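PDB 2EF5: arginase from Thermus thermophilus, which probably hydrolyses L-arginine to L-ornithine and urea, with two manganese ions bound in each subunit. Local coordinates for residues I266-R270 and N271-E275; S169-P172 and G173-R176; S97-M100 and G101-A104; V196-I199 and A200-L204. One frame throughout, in Å; residues are numbered along the deposited sequence.

Contact 1: I266-R270 and N271-E275; sequences ILDER and NRTAE
Over one face of the Arg272 guanidinium lies the carboxylate of Glu269, its CD set toward the rim of that face. The two side chains run side by side and point the same way, but their flat ends are turned 51° apart. Glu269 OE1 comes within 2.8 Å of Arg272 NH2. It stands well out of the guanidinium plane, so this salt bridge rests on charge and no N-H points at the oxygen.

Both residues are the ends of a type I' beta turn, Glu269 to Arg272, that leads into helix 272-284. Arg272 N closes the turn on Glu269 O at 3.0 Å.

The second flat group, the Asp268 carboxylate, grips the start of the helix. Its CG is anti to the backbone N (chi1 -156°), which brings the group to Thr273. Asp268 OD2 takes Thr273 N at 2.9 Å through its syn lone pair. Asp268 OD1 takes Thr273 OG1 at 2.8 Å, from above the carboxylate plane. An alanine in place of Asp268 is likely to leave Thr273 N without its acceptor and the turn less firmly tied to the helix.

Thr273 OG1 also bonds to Gly228 N, and Pro227 lies against Asp268, Arg272 and Thr273. The Thr273 side chain is about 8 Å from those of Asp217 and Asp219, which bind manganese, so the helix start lies near the metal ligands without touching them. On the solvent side, one water donates to Arg270 O at 2.7 Å and to Glu275 OE1 at 2.7 Å.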
loop_
_atom_site.group_PDB
_atom_site.type_symbol
_atom_site.label_atom_id
_atom_site.label_comp_id
_atom_site.label_asym_id
_atom_site.label_seq_id
_atom_site.Cartn_x
_atom_site.Cartn_y
_atom_site.Cartn_z
ATOM N N ILE A 266 12.237 -34.829 -28.007
ATOM C CA ILE A 266 12.103 -34.288 -29.354
ATOM C C ILE A 266 12.456 -32.798 -29.416
ATOM O O ILE A 266 12.823 -32.277 -30.470
ATOM C CB ILE A 266 10.655 -34.525 -29.878
ATOM C CG1 ILE A 266 10.642 -35.740 -30.794
ATOM C CG2 ILE A 266 10.122 -33.298 -30.612
ATOM C CD1 ILE A 266 11.365 -36.931 -30.233
ATOM N N LEU A 267 12.353 -32.120 -28.280
ATOM C CA LEU A 267 12.654 -30.701 -28.219
ATOM C C LEU A 267 13.934 -30.490 -27.425
ATOM O O LEU A 267 14.407 -29.368 -27.281
ATOM C CB LEU A 267 11.495 -29.950 -27.548
ATOM C CG LEU A 267 10.123 -30.066 -28.226
ATOM C CD1 LEU A 267 9.033 -29.515 -27.310
ATOM C CD2 LEU A 267 10.152 -29.321 -29.556
ATOM N N ASP A 268 14.505 -31.586 -26.939
ATOM C CA ASP A 268 15.705 -31.527 -26.116
ATOM C C ASP A 268 17.002 -31.467 -26.906
ATOM O O ASP A 268 17.019 -31.601 -28.131
ATOM C CB ASP A 268 15.744 -32.739 -25.178
ATOM C CG ASP A 268 16.577 -32.496 -23.927
ATOM O OD1 ASP A 268 17.122 -31.383 -23.749
ATOM O OD2 ASP A 268 16.685 -33.434 -23.109
ATOM N N GLU A 269 18.093 -31.256 -26.182
ATOM C CA GLU A 269 19.416 -31.198 -26.779
ATOM C C GLU A 269 20.320 -32.197 -26.058
ATOM O O GLU A 269 20.670 -32.017 -24.885
ATOM C CB GLU A 269 19.982 -29.781 -26.661
ATOM C CG GLU A 269 18.973 -28.711 -27.071
ATOM C CD GLU A 269 19.555 -27.312 -27.100
ATOM O OE1 GLU A 269 20.369 -26.985 -26.213
ATOM O OE2 GLU A 269 19.181 -26.531 -28.003
ATOM N N ARG A 270 20.675 -33.268 -26.756
ATOM C CA ARG A 270 21.552 -34.286 -26.188
ATOM C C ARG A 270 21.002 -34.861 -24.884
ATOM O O ARG A 270 21.762 -35.201 -23.974
ATOM C CB ARG A 270 22.931 -33.691 -25.925
ATOM C CG ARG A 270 23.543 -32.985 -27.113
ATOM C CD ARG A 270 23.998 -33.973 -28.159
ATOM N NE ARG A 270 24.867 -33.340 -29.145
ATOM C CZ ARG A 270 25.545 -34.005 -30.072
ATOM N NH1 ARG A 270 25.451 -35.327 -30.139
ATOM N NH2 ARG A 270 26.319 -33.348 -30.926
ATOM N N ASN A 271 19.681 -34.948 -24.786
ATOM C CA ASN A 271 19.043 -35.511 -23.601
ATOM C C ASN A 271 19.416 -34.795 -22.303
ATOM O O ASN A 271 19.249 -35.360 -21.227
ATOM C CB ASN A 271 19.430 -36.996 -23.482
ATOM C CG ASN A 271 18.389 -37.812 -22.748
ATOM O OD1 ASN A 271 17.195 -37.606 -22.938
ATOM N ND2 ASN A 271 18.836 -38.760 -21.921
ATOM N N ARG A 272 19.900 -33.558 -22.387
ATOM C CA ARG A 272 20.326 -32.858 -21.178
ATOM C C ARG A 272 19.224 -32.538 -20.184
ATOM O O ARG A 272 19.488 -32.393 -18.987
ATOM C CB ARG A 272 21.106 -31.586 -21.529
ATOM C CG ARG A 272 20.303 -30.476 -22.170
ATOM C CD ARG A 272 21.256 -29.350 -22.573
ATOM N NE ARG A 272 20.563 -28.117 -22.933
ATOM C CZ ARG A 272 21.177 -26.992 -23.278
ATOM N NH1 ARG A 272 22.501 -26.942 -23.312
ATOM N NH2 ARG A 272 20.467 -25.918 -23.590
ATOM N N THR A 273 17.989 -32.441 -20.662
ATOM C CA THR A 273 16.882 -32.152 -19.765
ATOM C C THR A 273 16.595 -33.382 -18.918
ATOM O O THR A 273 16.364 -33.286 -17.710
ATOM C CB THR A 273 15.624 -31.747 -20.544
ATOM O OG1 THR A 273 15.910 -30.572 -21.311
ATOM C CG2 THR A 273 14.473 -31.451 -19.581
ATOM N N ALA A 274 16.625 -34.547 -19.548
ATOM C CA ALA A 274 16.389 -35.792 -18.825
ATOM C C ALA A 274 17.533 -36.004 -17.823
ATOM O O ALA A 274 17.303 -36.440 -16.691
ATOM C CB ALA A 274 16.320 -36.966 -19.800
ATOM N N GLU A 275 18.761 -35.698 -18.239
ATOM C CA GLU A 275 19.908 -35.862 -17.348
ATOM C C GLU A 275 19.763 -34.905 -16.169
ATOM O O GLU A 275 20.136 -35.240 -15.044
ATOM C CB GLU A 275 21.223 -35.600 -18.098
ATOM C CG GLU A 275 21.400 -36.515 -19.315
ATOM C CD GLU A 275 22.670 -36.248 -20.102
ATOM O OE1 GLU A 275 23.180 -35.106 -20.058
ATOM O OE2 GLU A 275 23.148 -37.184 -20.783
HETATM O O HOH W 1 23.793 -34.112 -22.526
#

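Contact 2: S169-P172 and G173-R176; sequences SLDP and GEKR
Glu174 reaches back from the first turn of helix 172-181 to the backbone of Asp171, the N-cap residue. Glu174 OE1 accepts Asp171 N at 3.0 Å through its anti lone pair, and the bond is nearly straight (164°). A water donates to the same Glu174 OE1 at 2.6 Å and to Ser169 O at 2.7 Å. Glu174 OE2 is taken by Phe123 N, so both oxygens of this buried carboxylate have donors.

The Asp171 carboxylate makes no capping bond. Its OD2 lies 3.5 Å from Glu174 OE1, a like-charge approach that the N-H donors and the water on Glu174 probably offset. Asp171 O accepts Lys175 N at 3.1 Å, the first i to i+4 bond of the helix. A glutamine in place of Glu174 would probably set its NH2 against either Asp171 N or Phe123 N and leave that donor without its acceptor.

Lys175 is extended past Leu170, with CE 3.9 Å from Leu170 CB. Its NZ forms a salt bridge to Phe290 OXT of the second subunit.

The contact joins the end of the loop after strand 162-167 to helix 172-181. It lies beside the loop of His120 and Asp122, with Glu174 touching Ala121 and Asn124.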
loop_
_atom_site.group_PDB
_atom_site.type_symbol
_atom_site.label_atom_id
_atom_site.label_comp_id
_atom_site.label_asym_id
_atom_site.label_seq_id
_atom_site.Cartn_x
_atom_site.Cartn_y
_atom_site.Cartn_z
ATOM N N SER A 169 3.828 -18.645 -14.856
ATOM C CA SER A 169 2.817 -18.502 -15.898
ATOM C C SER A 169 1.484 -19.065 -15.421
ATOM O O SER A 169 1.366 -20.265 -15.161
ATOM C CB SER A 169 3.266 -19.221 -17.174
ATOM O OG SER A 169 2.314 -19.048 -18.212
ATOM N N LEU A 170 0.487 -18.186 -15.313
ATOM C CA LEU A 170 -0.847 -18.562 -14.841
ATOM C C LEU A 170 -1.972 -17.979 -15.691
ATOM O O LEU A 170 -1.841 -16.890 -16.257
ATOM C CB LEU A 170 -1.052 -18.079 -13.404
ATOM C CG LEU A 170 -0.139 -18.616 -12.307
ATOM C CD1 LEU A 170 -0.329 -17.797 -11.043
ATOM C CD2 LEU A 170 -0.448 -20.080 -12.063
ATOM N N ASP A 171 -3.079 -18.710 -15.769
ATOM C CA ASP A 171 -4.245 -18.240 -16.505
ATOM C C ASP A 171 -5.108 -17.463 -15.507
ATOM O O ASP A 171 -5.066 -17.726 -14.304
ATOM C CB ASP A 171 -5.036 -19.421 -17.084
ATOM C CG ASP A 171 -4.253 -20.196 -18.130
ATOM O OD1 ASP A 171 -3.728 -19.552 -19.064
ATOM O OD2 ASP A 171 -4.166 -21.442 -18.027
ATOM N N PRO A 172 -5.896 -16.491 -15.990
ATOM C CA PRO A 172 -6.753 -15.697 -15.098
ATOM C C PRO A 172 -7.618 -16.560 -14.172
ATOM O O PRO A 172 -7.705 -16.302 -12.971
ATOM C CB PRO A 172 -7.588 -14.870 -16.073
ATOM C CG PRO A 172 -6.655 -14.680 -17.233
ATOM C CD PRO A 172 -6.058 -16.064 -17.392
ATOM N N GLY A 173 -8.252 -17.583 -14.736
ATOM C CA GLY A 173 -9.094 -18.454 -13.939
ATOM C C GLY A 173 -8.306 -19.196 -12.876
ATOM O O GLY A 173 -8.791 -19.397 -11.760
ATOM N N GLU A 174 -7.091 -19.610 -13.216
ATOM C CA GLU A 174 -6.244 -20.328 -12.265
ATOM C C GLU A 174 -5.965 -19.482 -11.039
ATOM O O GLU A 174 -6.015 -19.968 -9.907
ATOM C CB GLU A 174 -4.907 -20.699 -12.896
ATOM C CG GLU A 174 -4.901 -21.988 -13.667
ATOM C CD GLU A 174 -3.498 -22.373 -14.092
ATOM O OE1 GLU A 174 -2.855 -21.574 -14.804
ATOM O OE2 GLU A 174 -3.045 -23.472 -13.711
ATOM N N LYS A 175 -5.641 -18.214 -11.273
ATOM C CA LYS A 175 -5.355 -17.301 -10.179
ATOM C C LYS A 175 -6.524 -17.279 -9.200
ATOM O O LYS A 175 -6.329 -17.394 -7.986
ATOM C CB LYS A 175 -5.081 -15.898 -10.727
ATOM C CG LYS A 175 -3.942 -15.866 -11.737
ATOM C CD LYS A 175 -3.580 -14.449 -12.144
ATOM C CE LYS A 175 -2.519 -14.445 -13.230
ATOM N NZ LYS A 175 -2.122 -13.067 -13.625
ATOM N N ARG A 176 -7.739 -17.149 -9.731
ATOM C CA ARG A 176 -8.937 -17.131 -8.896
ATOM C C ARG A 176 -9.067 -18.404 -8.061
ATOM O O ARG A 176 -9.239 -18.341 -6.842
ATOM C CB ARG A 176 -10.202 -16.970 -9.752
ATOM C CG ARG A 176 -10.525 -15.542 -10.160
ATOM C CD ARG A 176 -11.946 -15.407 -10.736
ATOM N NE ARG A 176 -12.135 -16.149 -11.982
ATOM C CZ ARG A 176 -12.645 -17.377 -12.066
ATOM N NH1 ARG A 176 -13.032 -18.021 -10.973
ATOM N NH2 ARG A 176 -12.763 -17.961 -13.251
HETATM O O HOH W 2 -0.353 -22.346 -14.887
#

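Contact 3: S97-M100 and G101-A104; sequences SLSM and GSVA
Ser99 O receives Val103 N at 2.9 Å, an ordinary i to i+4 bond of helix 99-107. This helix belongs to the alpha/beta fold of arginases. It is the helix of a beta-alpha-beta crossover from strand 87-93 to strand 113-117, parallel to it in the same sheet. Met100, Gly101 and Ser99 are the residues most enclosed by the contact.

Gly101 N is bonded to Leu98 O at 3.0 Å, but the bond is bent (130°) and comes from above the carbonyl plane. Ser102 N reaches the same Leu98 O at 3.0 Å, in the carbonyl plane. Leu98 O thus accepts two donors, one three residues on and one four. Gly101 brings no side chain to this face.

The Met100 side chain packs against Ile69 of helix 66-81 and Pro138 and Val141 of helix 138-142. Its backbone O is close to the methyl of Ala104, with CB at 3.2 Å.

Ser99 points its hydroxyl into the core. Its OG bonds to Asp259 OD2 and to Ser215 OG, and Ser102 OG bonds to Asp259 OD1. One aspartate of strand 255-261 therefore holds two serines of the helix. The Ser99 side chain is about 3 Å from that of His96, a manganese ligand, which is consistent with a place in the second shell of the metal site. Ser102 OG sits between its own backbone N and carbonyl carbon (chi1 69°), which lays it over the preceding turn, 3.1 Å from Ser99 CA.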
loop_
_atom_site.group_PDB
_atom_site.type_symbol
_atom_site.label_atom_id
_atom_site.label_comp_id
_atom_site.label_asym_id
_atom_site.label_seq_id
_atom_site.Cartn_x
_atom_site.Cartn_y
_atom_site.Cartn_z
ATOM N N SER A 97 -0.472 -34.965 -16.330
ATOM C CA SER A 97 -1.785 -35.519 -15.998
ATOM C C SER A 97 -1.624 -36.792 -15.180
ATOM O O SER A 97 -2.475 -37.116 -14.364
ATOM C CB SER A 97 -2.567 -35.853 -17.270
ATOM O OG SER A 97 -2.818 -34.698 -18.050
ATOM N N LEU A 98 -0.527 -37.512 -15.410
ATOM C CA LEU A 98 -0.262 -38.758 -14.693
ATOM C C LEU A 98 -0.240 -38.567 -13.181
ATOM O O LEU A 98 -0.463 -39.517 -12.427
ATOM C CB LEU A 98 1.069 -39.366 -15.155
ATOM C CG LEU A 98 2.356 -38.606 -14.813
ATOM C CD1 LEU A 98 2.748 -38.837 -13.358
ATOM C CD2 LEU A 98 3.472 -39.095 -15.724
ATOM N N SER A 99 0.022 -37.342 -12.734
ATOM C CA SER A 99 0.073 -37.072 -11.301
ATOM C C SER A 99 -1.249 -37.306 -10.580
ATOM O O SER A 99 -1.255 -37.512 -9.368
ATOM C CB SER A 99 0.567 -35.645 -11.035
ATOM O OG SER A 99 1.955 -35.534 -11.339
ATOM N N MET A 100 -2.364 -37.278 -11.309
ATOM C CA MET A 100 -3.653 -37.520 -10.675
ATOM C C MET A 100 -3.616 -38.934 -10.113
ATOM O O MET A 100 -4.130 -39.201 -9.029
ATOM C CB MET A 100 -4.794 -37.392 -11.689
ATOM C CG MET A 100 -4.981 -35.997 -12.258
ATOM S SD MET A 100 -6.406 -35.876 -13.374
ATOM C CE MET A 100 -5.844 -36.837 -14.754
ATOM N N GLY A 101 -2.997 -39.836 -10.864
ATOM C CA GLY A 101 -2.890 -41.215 -10.426
ATOM C C GLY A 101 -1.714 -41.465 -9.496
ATOM O O GLY A 101 -1.830 -42.242 -8.546
ATOM N N SER A 102 -0.582 -40.806 -9.746
ATOM C CA SER A 102 0.591 -41.026 -8.905
ATOM C C SER A 102 0.404 -40.524 -7.482
ATOM O O SER A 102 0.714 -41.244 -6.528
ATOM C CB SER A 102 1.846 -40.392 -9.524
ATOM O OG SER A 102 1.787 -38.980 -9.508
ATOM N N VAL A 103 -0.114 -39.308 -7.326
ATOM C CA VAL A 103 -0.321 -38.749 -5.995
ATOM C C VAL A 103 -1.376 -39.533 -5.226
ATOM O O VAL A 103 -1.152 -39.915 -4.080
ATOM C CB VAL A 103 -0.734 -37.257 -6.061
ATOM C CG1 VAL A 103 -0.988 -36.719 -4.654
ATOM C CG2 VAL A 103 0.375 -36.444 -6.729
ATOM N N ALA A 104 -2.517 -39.784 -5.866
ATOM C CA ALA A 104 -3.601 -40.533 -5.238
ATOM C C ALA A 104 -3.131 -41.931 -4.853
ATOM O O ALA A 104 -3.471 -42.440 -3.787
ATOM C CB ALA A 104 -4.793 -40.627 -6.189
#

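Contact 4: V196-I199 and A200-L204; sequences VARI and AEEVL
Val196 opens helix 196-206 by giving its O to Ala200 N at 2.8 Å, and the following residues repeat the i to i+4 pattern of an alpha helix. The helix packs against one side of the parallel sheet of the arginase fold. Val196 and Ala200 lie on helix 239-252, where they touch Leu245 and Ile248.

Ala197 faces away from the next turn, but its O accepts Glu201 N at 3.2 Å. The same O is only 2.9 Å from Glu201 CG, a tight fit. The Glu201 side chain is bent at chi2 and packs on Lys160 of the fourth subunit.

Arg198 is fully extended, with CG anti to the backbone N (chi1 -180°), and it crosses the Glu202 side chain. The guanidinium and carboxylate planes are 78° apart. Arg198 NE bonds weakly to Glu202 OE2 at 3.1 Å (132°), and the pair is a salt bridge. The one NE-H is shared with a water 2.7 Å from Arg198 NE, which donates in turn to Glu202 OE2 and so bridges the pair. Glu202 OE1 bonds to Tyr186 OH of strand 184-187, which ties the helix to the edge of the sheet.

Ile199 turns inward, onto Val191 and Leu194 of helix 188-194. Ile199 O takes Val203 N at 2.8 Å, and Ile199 CG2 meets Val203 CG2 at 4.1 Å.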
loop_
_atom_site.group_PDB
_atom_site.type_symbol
_atom_site.label_atom_id
_atom_site.label_comp_id
_atom_site.label_asym_id
_atom_site.label_seq_id
_atom_site.Cartn_x
_atom_site.Cartn_y
_atom_site.Cartn_z
ATOM N N VAL A 196 15.755 -19.544 -2.681
ATOM C CA VAL A 196 15.300 -20.922 -2.507
ATOM C C VAL A 196 15.492 -21.473 -1.095
ATOM O O VAL A 196 14.655 -22.225 -0.602
ATOM C CB VAL A 196 16.004 -21.871 -3.514
ATOM C CG1 VAL A 196 15.654 -23.323 -3.211
ATOM C CG2 VAL A 196 15.589 -21.519 -4.926
ATOM N N ALA A 197 16.591 -21.111 -0.444
ATOM C CA ALA A 197 16.851 -21.615 0.898
ATOM C C ALA A 197 15.680 -21.327 1.845
ATOM O O ALA A 197 15.156 -22.226 2.508
ATOM C CB ALA A 197 18.136 -21.003 1.440
ATOM N N ARG A 198 15.273 -20.064 1.902
ATOM C CA ARG A 198 14.172 -19.666 2.762
ATOM C C ARG A 198 12.856 -20.300 2.305
ATOM O O ARG A 198 12.069 -20.767 3.127
ATOM C CB ARG A 198 14.049 -18.144 2.783
ATOM C CG ARG A 198 12.924 -17.641 3.664
ATOM C CD ARG A 198 12.953 -16.130 3.792
ATOM N NE ARG A 198 11.867 -15.655 4.643
ATOM C CZ ARG A 198 11.634 -14.376 4.922
ATOM N NH1 ARG A 198 12.414 -13.429 4.421
ATOM N NH2 ARG A 198 10.612 -14.045 5.699
ATOM N N ILE A 199 12.614 -20.328 0.999
ATOM C CA ILE A 199 11.382 -20.932 0.492
ATOM C C ILE A 199 11.290 -22.408 0.842
ATOM O O ILE A 199 10.225 -22.887 1.227
ATOM C CB ILE A 199 11.263 -20.769 -1.028
ATOM C CG1 ILE A 199 11.010 -19.299 -1.359
ATOM C CG2 ILE A 199 10.131 -21.632 -1.569
ATOM C CD1 ILE A 199 11.002 -19.005 -2.829
ATOM N N ALA A 200 12.399 -23.131 0.714
ATOM C CA ALA A 200 12.420 -24.553 1.044
ATOM C C ALA A 200 12.068 -24.752 2.517
ATOM O O ALA A 200 11.345 -25.681 2.873
ATOM C CB ALA A 200 13.795 -25.144 0.752
ATOM N N GLU A 201 12.588 -23.872 3.368
ATOM C CA GLU A 201 12.327 -23.938 4.805
ATOM C C GLU A 201 10.844 -23.687 5.055
ATOM O O GLU A 201 10.208 -24.386 5.839
ATOM C CB GLU A 201 13.157 -22.882 5.549
ATOM C CG GLU A 201 14.659 -22.952 5.286
ATOM C CD GLU A 201 15.362 -24.049 6.067
ATOM O OE1 GLU A 201 14.835 -25.183 6.135
ATOM O OE2 GLU A 201 16.458 -23.776 6.605
ATOM N N GLU A 202 10.298 -22.682 4.381
ATOM C CA GLU A 202 8.887 -22.347 4.529
ATOM C C GLU A 202 7.967 -23.455 4.020
ATOM O O GLU A 202 6.889 -23.683 4.571
ATOM C CB GLU A 202 8.585 -21.028 3.814
ATOM C CG GLU A 202 9.034 -19.808 4.605
ATOM C CD GLU A 202 8.704 -18.503 3.912
ATOM O OE1 GLU A 202 7.756 -18.482 3.097
ATOM O OE2 GLU A 202 9.380 -17.489 4.193
ATOM N N VAL A 203 8.388 -24.141 2.965
ATOM C CA VAL A 203 7.600 -25.238 2.421
ATOM C C VAL A 203 7.489 -26.336 3.482
ATOM O O VAL A 203 6.397 -26.827 3.777
ATOM C CB VAL A 203 8.266 -25.832 1.138
ATOM C CG1 VAL A 203 7.656 -27.175 0.790
ATOM C CG2 VAL A 203 8.094 -24.873 -0.026
ATOM N N LEU A 204 8.624 -26.720 4.058
ATOM C CA LEU A 204 8.639 -27.767 5.072
ATOM C C LEU A 204 7.815 -27.400 6.307
ATOM O O LEU A 204 7.196 -28.272 6.926
ATOM C CB LEU A 204 10.079 -28.071 5.487
ATOM C CG LEU A 204 10.950 -28.742 4.423
ATOM C CD1 LEU A 204 12.374 -28.864 4.937
ATOM C CD2 LEU A 204 10.378 -30.108 4.082
HETATM O O HOH W 3 10.902 -17.445 6.359
#

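Contact 3 is the buried one, its centre about 9 Å from that of the chain. The centres of contacts 1, 2 and 4 lie 18 to 19 Å from the chain centre, and none of the four touches another. Contacts 1 and 2 join a loop to a helix, while contact 4 lies wholly within one. Contact 1 uses a carboxylate and a salt bridge at a turn, contact 2 a buried carboxylate that takes a backbone N-H and a water, and contact 4 a surface salt bridge on a helix whose buried residues pack inward. Contact 3 has no charged side chains and relies on an aspartate of the sheet. Contacts 2 and 3 lie beside metal ligands, contact 1 somewhat farther off, and contact 4 away from the site.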